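Local coordinates for protein CT253 (Chlamydia trachomatis serovar L2, PDB 6UXC) that is of unknown function but is probably a lipoprotein, made with a signal sequence and a lipid attachment motif and belonging to an uncharacterised family, at residues A[22-27]-A[95-100]; A[91-96]-A[124-129]; A[149-154]-A[162-167]. All coordinates share one frame; numbering follows the deposited sequence.

Contact 1 (A[22-27]-A[95-100]); sequences AMLPVF and VVAAEI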
loop_
_atom_site.group_PDB
_atom_site.type_symbol
_atom_site.label_atom_id
_atom_site.label_comp_id
_atom_site.label_asym_id
_atom_site.label_seq_id
_atom_site.Cartn_x
_atom_site.Cartn_y
_atom_site.Cartn_z
ATOM N N ALA A 22 -1.469 11.888 -1.284
ATOM C CA ALA A 22 -1.134 11.292 -2.569
ATOM C C ALA A 22 -0.665 9.872 -2.281
ATOM O O ALA A 22 0.142 9.682 -1.363
ATOM C CB ALA A 22 -0.025 12.067 -3.260
ATOM N N MET A 23 -1.164 8.888 -3.027
ATOM C CA MET A 23 -0.666 7.518 -2.891
ATOM C C MET A 23 0.259 7.203 -4.059
ATOM O O MET A 23 -0.139 7.325 -5.227
ATOM C CB MET A 23 -1.785 6.478 -2.861
ATOM C CG MET A 23 -1.298 5.026 -2.457
ATOM S SD MET A 23 -2.556 3.877 -3.046
ATOM C CE MET A 23 -2.148 3.790 -4.806
ATOM N N LEU A 24 1.481 6.789 -3.743
ATOM C CA LEU A 24 2.360 6.281 -4.783
ATOM C C LEU A 24 1.931 4.881 -5.202
ATOM O O LEU A 24 1.420 4.105 -4.393
ATOM C CB LEU A 24 3.792 6.211 -4.287
ATOM C CG LEU A 24 4.349 7.520 -3.708
ATOM C CD1 LEU A 24 5.773 7.359 -3.232
ATOM C CD2 LEU A 24 4.234 8.663 -4.744
ATOM N N PRO A 25 2.177 4.509 -6.448
ATOM C CA PRO A 25 2.043 3.096 -6.810
ATOM C C PRO A 25 2.812 2.233 -5.825
ATOM O O PRO A 25 3.936 2.547 -5.427
ATOM C CB PRO A 25 2.655 3.027 -8.210
ATOM C CG PRO A 25 2.505 4.427 -8.754
ATOM C CD PRO A 25 2.681 5.331 -7.574
ATOM N N VAL A 26 2.205 1.104 -5.467
ATOM C CA VAL A 26 2.859 0.199 -4.543
ATOM C C VAL A 26 4.149 -0.348 -5.158
ATOM O O VAL A 26 4.211 -0.773 -6.323
ATOM C CB VAL A 26 1.874 -0.910 -4.134
ATOM C CG1 VAL A 26 2.615 -2.063 -3.381
ATOM C CG2 VAL A 26 0.727 -0.309 -3.295
ATOM N N PHE A 27 5.193 -0.347 -4.346
ATOM C CA PHE A 27 6.531 -0.767 -4.732
ATOM C C PHE A 27 6.714 -2.241 -4.380
ATOM O O PHE A 27 6.331 -2.668 -3.286
ATOM C CB PHE A 27 7.540 0.103 -3.983
ATOM C CG PHE A 27 8.945 0.022 -4.464
ATOM C CD1 PHE A 27 9.270 0.357 -5.769
ATOM C CD2 PHE A 27 9.969 -0.316 -3.590
ATOM C CE1 PHE A 27 10.605 0.325 -6.200
ATOM C CE2 PHE A 27 11.301 -0.338 -4.001
ATOM C CZ PHE A 27 11.608 -0.021 -5.313
ATOM N N VAL A 95 2.320 12.015 1.627
ATOM C CA VAL A 95 2.579 11.016 0.607
ATOM C C VAL A 95 2.586 9.661 1.284
ATOM O O VAL A 95 3.333 9.443 2.256
ATOM C CB VAL A 95 3.925 11.272 -0.091
ATOM C CG1 VAL A 95 4.229 10.169 -1.139
ATOM C CG2 VAL A 95 3.941 12.622 -0.715
ATOM N N VAL A 96 1.768 8.756 0.755
ATOM C CA VAL A 96 1.683 7.385 1.232
ATOM C C VAL A 96 2.513 6.490 0.319
ATOM O O VAL A 96 2.260 6.421 -0.892
ATOM C CB VAL A 96 0.227 6.907 1.267
ATOM C CG1 VAL A 96 0.193 5.462 1.721
ATOM C CG2 VAL A 96 -0.579 7.761 2.171
ATOM N N ALA A 97 3.515 5.826 0.900
ATOM C CA ALA A 97 4.474 5.005 0.167
ATOM C C ALA A 97 4.478 3.616 0.795
ATOM O O ALA A 97 5.106 3.396 1.833
ATOM C CB ALA A 97 5.870 5.642 0.207
ATOM N N ALA A 98 3.781 2.678 0.158
ATOM C CA ALA A 98 3.677 1.311 0.661
ATOM C C ALA A 98 4.475 0.379 -0.239
ATOM O O ALA A 98 4.313 0.403 -1.469
ATOM C CB ALA A 98 2.221 0.866 0.719
ATOM N N GLU A 99 5.329 -0.440 0.372
ATOM C CA GLU A 99 6.152 -1.416 -0.325
ATOM C C GLU A 99 5.800 -2.824 0.136
ATOM O O GLU A 99 5.825 -3.106 1.336
ATOM C CB GLU A 99 7.645 -1.193 -0.038
ATOM C CG GLU A 99 8.537 -2.206 -0.719
ATOM C CD GLU A 99 10.023 -1.959 -0.540
ATOM O OE1 GLU A 99 10.424 -0.988 0.146
ATOM O OE2 GLU A 99 10.797 -2.755 -1.110
ATOM N N ILE A 100 5.477 -3.696 -0.813
ATOM C CA ILE A 100 5.347 -5.116 -0.508
ATOM C C ILE A 100 6.742 -5.677 -0.308
ATOM O O ILE A 100 7.550 -5.693 -1.244
ATOM C CB ILE A 100 4.630 -5.867 -1.628
ATOM C CG1 ILE A 100 3.199 -5.367 -1.842
ATOM C CG2 ILE A 100 4.578 -7.382 -1.313
ATOM C CD1 ILE A 100 2.594 -5.918 -3.142
HETATM O O HOH W 1 2.216 3.521 -1.900
#
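Ala22 and Met23 pair in parallel with Val95 and Val96 inside a mixed five-stranded sheet, and after a local break Phe27 resumes the pairing opposite Glu99, one residue out of step. Before the break, Val96 N gives a nearly straight hydrogen bond to Ala22 O (2.8 Å, 175° at the hydrogen), and Leu24 N returns one to Val96 O. Beyond it, Phe27 N reaches Ala98 O, and Ile100 N binds Phe27 O at 2.8 Å with a more bent 140° at the hydrogen. Between the two sets the backbone at Pro25 bows outward. A water fills in there, donating to Leu24 O and Val96 O and accepting from Ala98 N (2.7 Å from the water oxygen), so the peptide groups that the break parts are still linked.

Side chains close the contact on both sides. Leu24 lays its branch across Val95, CG to CG1 at 3.7 Å, and sends CD1 on to Ala97 CB. Val26 CG1 meets Ile100 CG1 at 3.7 Å, the two chains crossing at about a right angle. Further out, the Met23 side chain packs on Ile49, Ser50 and Leu53 of helix 41-55, while Phe27 stacks with Phe75.

Both Phe27 and Glu99 hold CG anti to the backbone N (chi1 of Phe27 -167°), which runs them side by side in the same direction. The carboxylate, salt-bridged through OE2 to Arg29, stands at the ring edge, Glu99 CD lying 3.5 Å from Phe27 CD2.

Contact 2 (A[91-96]-A[124-129]); sequences PAEFVV and DIRHNK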
loop_
_atom_site.group_PDB
_atom_site.type_symbol
_atom_site.label_atom_id
_atom_site.label_comp_id
_atom_site.label_asym_id
_atom_site.label_seq_id
_atom_site.Cartn_x
_atom_site.Cartn_y
_atom_site.Cartn_z
ATOM N N PRO A 91 -0.892 18.959 -4.934
ATOM C CA PRO A 91 -1.163 19.647 -3.661
ATOM C C PRO A 91 -1.400 18.750 -2.458
ATOM O O PRO A 91 -1.993 19.202 -1.462
ATOM C CB PRO A 91 -2.448 20.414 -3.974
ATOM C CG PRO A 91 -3.181 19.445 -4.885
ATOM C CD PRO A 91 -2.112 18.854 -5.766
ATOM N N ALA A 92 -0.948 17.507 -2.536
ATOM C CA ALA A 92 -1.005 16.681 -1.345
ATOM C C ALA A 92 -0.158 17.295 -0.230
ATOM O O ALA A 92 0.863 17.966 -0.468
ATOM C CB ALA A 92 -0.526 15.274 -1.640
ATOM N N GLU A 93 -0.609 17.062 0.995
ATOM C CA GLU A 93 0.141 17.373 2.209
ATOM C C GLU A 93 0.989 16.197 2.667
ATOM O O GLU A 93 2.042 16.391 3.298
ATOM C CB GLU A 93 -0.831 17.773 3.322
ATOM C CG GLU A 93 -1.682 18.978 3.002
ATOM C CD GLU A 93 -2.860 19.148 3.959
ATOM O OE1 GLU A 93 -3.498 18.152 4.400
ATOM O OE2 GLU A 93 -3.149 20.305 4.266
ATOM N N PHE A 94 0.537 14.971 2.377
ATOM C CA PHE A 94 1.165 13.741 2.814
ATOM C C PHE A 94 1.236 12.773 1.652
ATOM O O PHE A 94 0.354 12.752 0.798
ATOM C CB PHE A 94 0.390 13.083 3.959
ATOM C CG PHE A 94 0.185 13.999 5.138
ATOM C CD1 PHE A 94 1.150 14.088 6.123
ATOM C CD2 PHE A 94 -0.949 14.776 5.248
ATOM C CE1 PHE A 94 0.969 14.932 7.218
ATOM C CE2 PHE A 94 -1.127 15.631 6.325
ATOM C CZ PHE A 94 -0.159 15.702 7.310
ATOM N N VAL A 95 2.320 12.015 1.627
ATOM C CA VAL A 95 2.579 11.016 0.607
ATOM C C VAL A 95 2.586 9.661 1.284
ATOM O O VAL A 95 3.333 9.443 2.256
ATOM C CB VAL A 95 3.925 11.272 -0.091
ATOM C CG1 VAL A 95 4.229 10.169 -1.139
ATOM C CG2 VAL A 95 3.941 12.622 -0.715
ATOM N N VAL A 96 1.768 8.756 0.755
ATOM C CA VAL A 96 1.683 7.385 1.232
ATOM C C VAL A 96 2.513 6.490 0.319
ATOM O O VAL A 96 2.260 6.421 -0.892
ATOM C CB VAL A 96 0.227 6.907 1.267
ATOM C CG1 VAL A 96 0.193 5.462 1.721
ATOM C CG2 VAL A 96 -0.579 7.761 2.171
ATOM N N ASP A 124 5.506 13.862 5.150
ATOM C CA ASP A 124 4.881 15.178 5.204
ATOM C C ASP A 124 5.598 16.059 4.195
ATOM O O ASP A 124 6.807 16.253 4.314
ATOM C CB ASP A 124 5.022 15.761 6.608
ATOM C CG ASP A 124 4.236 17.026 6.822
ATOM O OD1 ASP A 124 3.788 17.685 5.857
ATOM O OD2 ASP A 124 4.097 17.383 8.025
ATOM N N ILE A 125 4.876 16.580 3.204
ATOM C CA ILE A 125 5.517 17.427 2.203
ATOM C C ILE A 125 5.001 18.869 2.262
ATOM O O ILE A 125 5.148 19.639 1.298
ATOM C CB ILE A 125 5.406 16.811 0.791
ATOM C CG1 ILE A 125 3.958 16.673 0.335
ATOM C CG2 ILE A 125 6.104 15.431 0.741
ATOM C CD1 ILE A 125 3.823 16.395 -1.144
ATOM N N ARG A 126 4.445 19.281 3.403
ATOM C CA ARG A 126 4.069 20.665 3.583
ATOM C C ARG A 126 5.291 21.548 3.816
ATOM O O ARG A 126 6.376 21.086 4.176
ATOM C CB ARG A 126 3.109 20.784 4.767
ATOM C CG ARG A 126 1.809 20.023 4.498
ATOM C CD ARG A 126 0.872 20.106 5.704
ATOM N NE ARG A 126 1.399 19.258 6.753
ATOM C CZ ARG A 126 0.849 19.087 7.945
ATOM N NH1 ARG A 126 -0.262 19.732 8.280
ATOM N NH2 ARG A 126 1.430 18.268 8.806
ATOM N N HIS A 127 5.084 22.850 3.613
ATOM C CA HIS A 127 6.032 23.889 4.034
ATOM C C HIS A 127 7.378 23.767 3.328
ATOM O O HIS A 127 8.421 24.114 3.897
ATOM C CB HIS A 127 6.199 23.859 5.546
ATOM C CG HIS A 127 4.895 23.941 6.264
ATOM N ND1 HIS A 127 4.482 22.999 7.179
ATOM C CD2 HIS A 127 3.881 24.830 6.152
ATOM C CE1 HIS A 127 3.277 23.317 7.618
ATOM N NE2 HIS A 127 2.889 24.423 7.008
ATOM N N ASN A 128 7.350 23.319 2.070
ATOM C CA ASN A 128 8.543 23.199 1.234
ATOM C C ASN A 128 9.597 22.326 1.895
ATOM O O ASN A 128 10.794 22.540 1.700
ATOM C CB ASN A 128 9.154 24.571 0.897
ATOM C CG ASN A 128 8.358 25.331 -0.140
ATOM O OD1 ASN A 128 7.792 24.745 -1.058
ATOM N ND2 ASN A 128 8.326 26.653 -0.005
ATOM N N LYS A 129 9.156 21.340 2.678
ATOM C CA LYS A 129 10.044 20.391 3.329
ATOM C C LYS A 129 9.542 18.984 3.037
ATOM O O LYS A 129 8.417 18.792 2.583
ATOM C CB LYS A 129 10.113 20.643 4.838
ATOM C CG LYS A 129 10.751 22.000 5.213
#
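Phe94 CZ sits over one face of the Arg126 guanidinium, while the edge of that group grips the carboxylate of Asp124, two residues earlier. CZ lies off centre toward the rim, 3.4 Å from Arg126 NH2. The two planes are tilted by 51°, so this is not a flat stack. In the guanidinium plane, NE and NH2 hold Asp124 side-on, one oxygen each: Arg126 NE to Asp124 OD1 at 3.0 Å and Arg126 NH2 to Asp124 OD2 at 2.9 Å. OD1 also accepts from Arg126 N, on the other face of the carboxylate plane from NE, which makes residues 124-126 an Asx turn. Two bonds thus join the side chains and a third ties Asp124 OD1 to the backbone, and Phe94 CE1 comes within 3.9 Å of Asp124 CG.

Arg126 CG and CD pass across Glu93 CB, CG at 3.7 Å from it, and the bend at chi3 (-73°) then turns the guanidinium toward Asp124. The Glu93 carboxylate itself turns elsewhere, OE1 accepting from Val20 N. A single backbone hydrogen bond joins the segments, Ile125 N to Glu93 O at 2.8 Å. Ile125 carries CG1 between its backbone N and carbonyl carbon (chi1 62°), an orientation that puts CD1 close to Ala92 O and 3.8 Å from Val95 CG2.

Phe94 and Asp124 are a non-hydrogen-bonded antiparallel pair where strand 94-105 begins and strand 113-124 ends. Ile133 of strand 131-143 touches both side chains, Val21 of strand 19-28 packs on Phe94, and Leu89 lies against Ile125.

Contact 3 (A[149-154]-A[162-167]); sequences NDYHRY and DSTPMG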
loop_
_atom_site.group_PDB
_atom_site.type_symbol
_atom_site.label_atom_id
_atom_site.label_comp_id
_atom_site.label_asym_id
_atom_site.label_seq_id
_atom_site.Cartn_x
_atom_site.Cartn_y
_atom_site.Cartn_z
ATOM N N ASN A 149 -7.476 -22.453 -2.772
ATOM C CA ASN A 149 -6.309 -21.769 -3.306
ATOM C C ASN A 149 -6.252 -21.861 -4.827
ATOM O O ASN A 149 -5.175 -21.766 -5.416
ATOM C CB ASN A 149 -5.036 -22.319 -2.662
ATOM C CG ASN A 149 -4.993 -22.077 -1.151
ATOM O OD1 ASN A 149 -4.882 -20.937 -0.692
ATOM N ND2 ASN A 149 -5.060 -23.157 -0.373
ATOM N N ASP A 150 -7.404 -22.047 -5.472
ATOM C CA ASP A 150 -7.508 -21.901 -6.924
ATOM C C ASP A 150 -7.648 -20.415 -7.219
ATOM O O ASP A 150 -8.754 -19.866 -7.249
ATOM C CB ASP A 150 -8.692 -22.690 -7.464
ATOM C CG ASP A 150 -8.716 -22.745 -8.986
ATOM O OD1 ASP A 150 -8.160 -21.812 -9.613
ATOM O OD2 ASP A 150 -9.312 -23.704 -9.532
ATOM N N TYR A 151 -6.509 -19.754 -7.413
ATOM C CA TYR A 151 -6.488 -18.317 -7.677
ATOM C C TYR A 151 -6.735 -17.986 -9.138
ATOM O O TYR A 151 -6.696 -16.805 -9.506
ATOM C CB TYR A 151 -5.172 -17.719 -7.174
ATOM C CG TYR A 151 -5.141 -17.862 -5.685
ATOM C CD1 TYR A 151 -6.060 -17.156 -4.897
ATOM C CD2 TYR A 151 -4.277 -18.739 -5.070
ATOM C CE1 TYR A 151 -6.092 -17.309 -3.522
ATOM C CE2 TYR A 151 -4.298 -18.901 -3.693
ATOM C CZ TYR A 151 -5.191 -18.169 -2.927
ATOM O OH TYR A 151 -5.225 -18.370 -1.555
ATOM N N HIS A 152 -7.013 -18.983 -9.965
ATOM C CA HIS A 152 -7.561 -18.705 -11.285
ATOM C C HIS A 152 -9.087 -18.758 -11.285
ATOM O O HIS A 152 -9.732 -17.901 -11.903
ATOM C CB HIS A 152 -6.919 -19.667 -12.296
ATOM C CG HIS A 152 -5.429 -19.498 -12.403
ATOM N ND1 HIS A 152 -4.545 -20.053 -11.499
ATOM C CD2 HIS A 152 -4.669 -18.798 -13.282
ATOM C CE1 HIS A 152 -3.309 -19.721 -11.826
ATOM N NE2 HIS A 152 -3.357 -18.959 -12.905
ATOM N N ARG A 153 -9.694 -19.694 -10.552
ATOM C CA ARG A 153 -11.148 -19.679 -10.398
ATOM C C ARG A 153 -11.600 -18.547 -9.478
ATOM O O ARG A 153 -12.640 -17.913 -9.716
ATOM C CB ARG A 153 -11.625 -21.028 -9.855
ATOM C CG ARG A 153 -13.139 -21.166 -9.814
ATOM N N TYR A 154 -10.838 -18.276 -8.423
ATOM C CA TYR A 154 -11.249 -17.347 -7.370
ATOM C C TYR A 154 -10.161 -16.316 -7.123
ATOM O O TYR A 154 -9.732 -16.093 -5.993
ATOM C CB TYR A 154 -11.554 -18.086 -6.069
ATOM C CG TYR A 154 -12.483 -19.272 -6.200
ATOM C CD1 TYR A 154 -13.821 -19.102 -6.563
ATOM C CD2 TYR A 154 -12.046 -20.553 -5.921
ATOM C CE1 TYR A 154 -14.673 -20.177 -6.670
ATOM C CE2 TYR A 154 -12.904 -21.643 -6.023
ATOM C CZ TYR A 154 -14.213 -21.442 -6.392
ATOM O OH TYR A 154 -15.062 -22.515 -6.504
ATOM N N ASP A 162 -12.385 -12.910 -1.754
ATOM C CA ASP A 162 -12.299 -12.525 -0.356
ATOM C C ASP A 162 -12.545 -13.703 0.588
ATOM O O ASP A 162 -12.339 -13.555 1.798
ATOM C CB ASP A 162 -13.282 -11.371 -0.097
ATOM C CG ASP A 162 -12.908 -10.076 -0.852
ATOM O OD1 ASP A 162 -11.804 -9.990 -1.443
ATOM O OD2 ASP A 162 -13.730 -9.129 -0.849
ATOM N N SER A 163 -12.955 -14.868 0.065
ATOM C CA SER A 163 -13.111 -16.094 0.839
ATOM C C SER A 163 -11.927 -17.052 0.705
ATOM O O SER A 163 -11.904 -18.089 1.383
ATOM C CB SER A 163 -14.396 -16.819 0.409
ATOM O OG SER A 163 -15.533 -15.973 0.528
ATOM N N THR A 164 -10.959 -16.746 -0.149
ATOM C CA THR A 164 -9.773 -17.574 -0.253
ATOM C C THR A 164 -8.772 -17.182 0.819
ATOM O O THR A 164 -8.873 -16.102 1.405
ATOM C CB THR A 164 -9.116 -17.410 -1.616
ATOM O OG1 THR A 164 -8.611 -16.066 -1.720
ATOM C CG2 THR A 164 -10.120 -17.708 -2.722
ATOM N N PRO A 165 -7.791 -18.043 1.097
ATOM C CA PRO A 165 -6.829 -17.693 2.142
ATOM C C PRO A 165 -6.078 -16.417 1.808
ATOM O O PRO A 165 -5.875 -15.559 2.679
ATOM C CB PRO A 165 -5.920 -18.933 2.199
ATOM C CG PRO A 165 -6.847 -20.052 1.850
ATOM C CD PRO A 165 -7.675 -19.467 0.722
ATOM N N MET A 166 -5.686 -16.251 0.547
ATOM C CA MET A 166 -4.964 -15.042 0.191
ATOM C C MET A 166 -5.863 -13.819 0.334
ATOM O O MET A 166 -5.408 -12.767 0.775
ATOM C CB MET A 166 -4.445 -15.132 -1.236
ATOM C CG MET A 166 -3.547 -13.950 -1.598
ATOM S SD MET A 166 -3.117 -13.859 -3.319
ATOM C CE MET A 166 -2.446 -15.487 -3.644
ATOM N N GLY A 167 -7.125 -13.934 -0.084
ATOM C CA GLY A 167 -8.014 -12.781 -0.079
ATOM C C GLY A 167 -8.380 -12.346 1.326
ATOM O O GLY A 167 -8.455 -11.148 1.615
#
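The N-terminus of helix 165-184 is capped by Thr164 and braced by Tyr151 from the preceding loop. Thr164 OG1 accepts from Gly167 N, the N-cap bond, at 3.1 Å, and is also hydrogen-bonded to Phe161 O. Rotation about chi1 (67°) sets OG1 between the backbone N and the carbonyl carbon, and the same oxygen meets the Tyr151 ring in plane, at the edge, 3.3 Å from CE1. On its other branch, Thr164 CG2 packs on Tyr154 CB.

Tyr151 OH is held on two sides. It accepts from Met166 N, in the first turn of the helix, at 3.0 Å, and donates to a lone pair of Asn149 OD1 at 2.7 Å, in the carbonyl plane. The amide oxygen thus positions the hydroxyl. Asn149 OD1 also touches Pro165 CG; Asn149 ND2 is bound to Leu144 O.

Around this polar centre the packing is apolar: Ile114 of strand 113-124 touches Pro165 and Met166, and Leu37 meets Tyr151. The Met166 chain folds back at chi3 (-53°) to lay its methyl over the middle of the Tyr151 ring, a CH-pi contact with CE 3.8 Å from the ring centroid and only 7° off the normal.

Overall arrangement
Contacts 1 and 2 belong to the same sheet and meet on strand 94-105, sharing Val95 and Val96. Contact 1 ties that strand to its parallel neighbour 19-28, and contact 2 joins its start to the turn that leaves antiparallel strand 113-124. Their centres are about 14 Å apart, and Ala22 N of contact 1 lies 2.9 Å from Phe94 O of contact 2, a probable hydrogen bond. Contact 3 comes last along the chain, where the loop after strand 131-143 enters helix 165-184. Its centre is about 24 Å from that of contact 1 and about 37 Å from that of contact 2, and contacts 2 and 3 lie on opposite sides of the chain's centre.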